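Side-chain contact in SorB (Sorangium cellulosum, PDB 6B2V), which contributes, through this pyran synthase domain of module nine, to building a pyran ring of the polyketide antibiotic sorangicin: residues G50-P53 against F54-D57. Sequence-based numbering, arbitrary orientation.
Sequences GAEP and FLMD
Glu52 O receives Met56 N at 3.0 Å with an N-H...O angle of 169°. One residue further along, Pro53 O takes Asp57 N at 2.8 Å; these two i to i+4 bonds define the single turn of helix. Leu55 N also reaches Glu52 O, but that bond is weak and poorly aligned. Glu52 stands at the N-cap position, and its carboxylate turns back toward the preceding loop: OE1 offers its syn lone pair to Gly50 N (2.9 Å), while OE2 is bonded to Asp49 N. The bend at chi2 (82°) makes this return possible and brings OE1 to 3.4 Å from Leu55 CD1, the Glu52 and Leu55 side chains running alongside each other. The short helix 53-56 follows strand 41-48 in the predicted N-terminal hotdog fold of this dehydratase-like domain. Nearer the backbone, Glu52 CB lies 3.8 Å from Phe54 CE1, oblique to the ring, with the carboxylate and ring planes 50° apart. Phe54 is buried and meets Phe62 edge-to-face on a neighbouring loop. On the exposed flank, Met56 lays its chain over the loop carbonyls: CG sits 3.3 Å from Gly50 O, and the turn at chi3 delivers CE to 3.1 Å from Ala51 O, close C...O approaches that are not hydrogen bonds. Gly50 O has its donor in Gln60 NE2, and Ala51 N is bonded to Asp49 OD1. Asp57 CB lies 3.2 Å from Pro53 O, and OD2 of its carboxylate is bonded to Asn208 ND2, linking the end of this turn to the start of helix 207-225, in the predicted C-terminal hotdog region.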
ATOM      1  N   GLY A  50     -12.106  -9.760  12.702  1.00 24.91           N
ATOM      2  CA  GLY A  50     -12.888  -9.630  11.507  1.00 27.48           C
ATOM      3  C   GLY A  50     -13.951  -8.558  11.506  1.00 27.93           C
ATOM      4  O   GLY A  50     -14.528  -8.266  10.486  1.00 27.36           O
ATOM      5  N   ALA A  51     -14.170  -7.963  12.654  1.00 29.74           N
ATOM      6  CA  ALA A  51     -15.139  -6.880  12.748  1.00 28.70           C
ATOM      7  C   ALA A  51     -14.494  -5.514  12.612  1.00 32.06           C
ATOM      8  O   ALA A  51     -15.180  -4.532  12.646  1.00 32.22           O
ATOM      9  CB  ALA A  51     -15.949  -6.986  14.022  1.00 29.10           C
ATOM     10  N   GLU A  52     -13.187  -5.468  12.465  1.00 23.94           N
ATOM     11  CA  GLU A  52     -12.468  -4.240  12.260  1.00 24.95           C
ATOM     12  C   GLU A  52     -12.917  -3.654  10.918  1.00 26.66           C
ATOM     13  O   GLU A  52     -13.094  -4.370   9.977  1.00 25.82           O
ATOM     14  CB  GLU A  52     -10.946  -4.503  12.244  1.00 26.93           C
ATOM     15  CG  GLU A  52     -10.334  -4.975  13.557  1.00 28.87           C
ATOM     16  CD  GLU A  52     -10.493  -6.467  13.791  1.00 25.62           C
ATOM     17  OE1 GLU A  52     -10.877  -7.153  12.904  1.00 25.54           O
ATOM     18  OE2 GLU A  52     -10.217  -6.924  14.885  1.00 29.60           O
ATOM     19  N   PRO A  53     -13.067  -2.334  10.838  1.00 27.46           N
ATOM     20  CA  PRO A  53     -13.538  -1.730   9.610  1.00 26.06           C
ATOM     21  C   PRO A  53     -12.607  -2.030   8.460  1.00 25.88           C
ATOM     22  O   PRO A  53     -13.079  -2.403   7.425  1.00 24.90           O
ATOM     23  CB  PRO A  53     -13.520  -0.251   9.936  1.00 26.34           C
ATOM     24  CG  PRO A  53     -13.808  -0.210  11.373  1.00 27.03           C
ATOM     25  CD  PRO A  53     -12.960  -1.338  11.895  1.00 28.58           C
ATOM     26  N   PHE A  54     -11.308  -2.020   8.686  1.00 23.06           N
ATOM     27  CA  PHE A  54     -10.371  -2.280   7.591  1.00 25.45           C
ATOM     28  C   PHE A  54     -10.574  -3.633   6.960  1.00 23.60           C
ATOM     29  O   PHE A  54     -10.273  -3.796   5.826  1.00 23.31           O
ATOM     30  CB  PHE A  54      -8.927  -1.913   7.884  1.00 23.52           C
ATOM     31  CG  PHE A  54      -8.174  -2.951   8.641  1.00 24.31           C
ATOM     32  CD1 PHE A  54      -8.244  -3.007   9.989  1.00 25.24           C
ATOM     33  CD2 PHE A  54      -7.418  -3.858   7.994  1.00 23.91           C
ATOM     34  CE1 PHE A  54      -7.568  -3.968  10.685  1.00 22.46           C
ATOM     35  CE2 PHE A  54      -6.754  -4.827   8.671  1.00 20.37           C
ATOM     36  CZ  PHE A  54      -6.813  -4.882  10.015  1.00 21.83           C
ATOM     37  N   LEU A  55     -10.958  -4.633   7.743  1.00 21.65           N
ATOM     38  CA  LEU A  55     -11.319  -5.937   7.223  1.00 23.42           C
ATOM     39  C   LEU A  55     -12.709  -6.029   6.600  1.00 24.05           C
ATOM     40  O   LEU A  55     -12.923  -6.608   5.588  1.00 25.22           O
ATOM     41  CB  LEU A  55     -11.109  -7.050   8.273  1.00 23.34           C
ATOM     42  CG  LEU A  55      -9.647  -7.243   8.656  1.00 23.89           C
ATOM     43  CD1 LEU A  55      -9.518  -8.096   9.901  1.00 22.13           C
ATOM     44  CD2 LEU A  55      -8.885  -7.867   7.529  1.00 19.78           C
ATOM     45  N   MET A  56     -13.676  -5.428   7.265  1.00 26.13           N
ATOM     46  CA  MET A  56     -15.041  -5.412   6.805  1.00 26.93           C
ATOM     47  C   MET A  56     -15.191  -4.690   5.484  1.00 25.10           C
ATOM     48  O   MET A  56     -15.991  -5.062   4.676  1.00 28.67           O
ATOM     49  CB  MET A  56     -15.940  -4.816   7.848  1.00 30.20           C
ATOM     50  CG  MET A  56     -16.052  -5.709   9.043  1.00 29.79           C
ATOM     51  SD  MET A  56     -17.631  -5.547   9.872  1.00 40.84           S
ATOM     52  CE  MET A  56     -17.304  -3.951  10.535  1.00 39.14           C
ATOM     53  N   ASP A  57     -14.337  -3.705   5.294  1.00 28.34           N
ATOM     54  CA  ASP A  57     -14.303  -2.869   4.087  1.00 26.91           C
ATOM     55  C   ASP A  57     -13.541  -3.571   2.932  1.00 26.97           C
ATOM     56  O   ASP A  57     -13.394  -3.030   1.885  1.00 25.48           O
ATOM     57  CB  ASP A  57     -13.606  -1.517   4.370  1.00 26.29           C
ATOM     58  CG  ASP A  57     -14.434  -0.547   5.243  1.00 30.11           C
ATOM     59  OD1 ASP A  57     -15.583  -0.822   5.472  1.00 27.63           O
ATOM     60  OD2 ASP A  57     -13.874   0.451   5.700  1.00 29.20           O
TER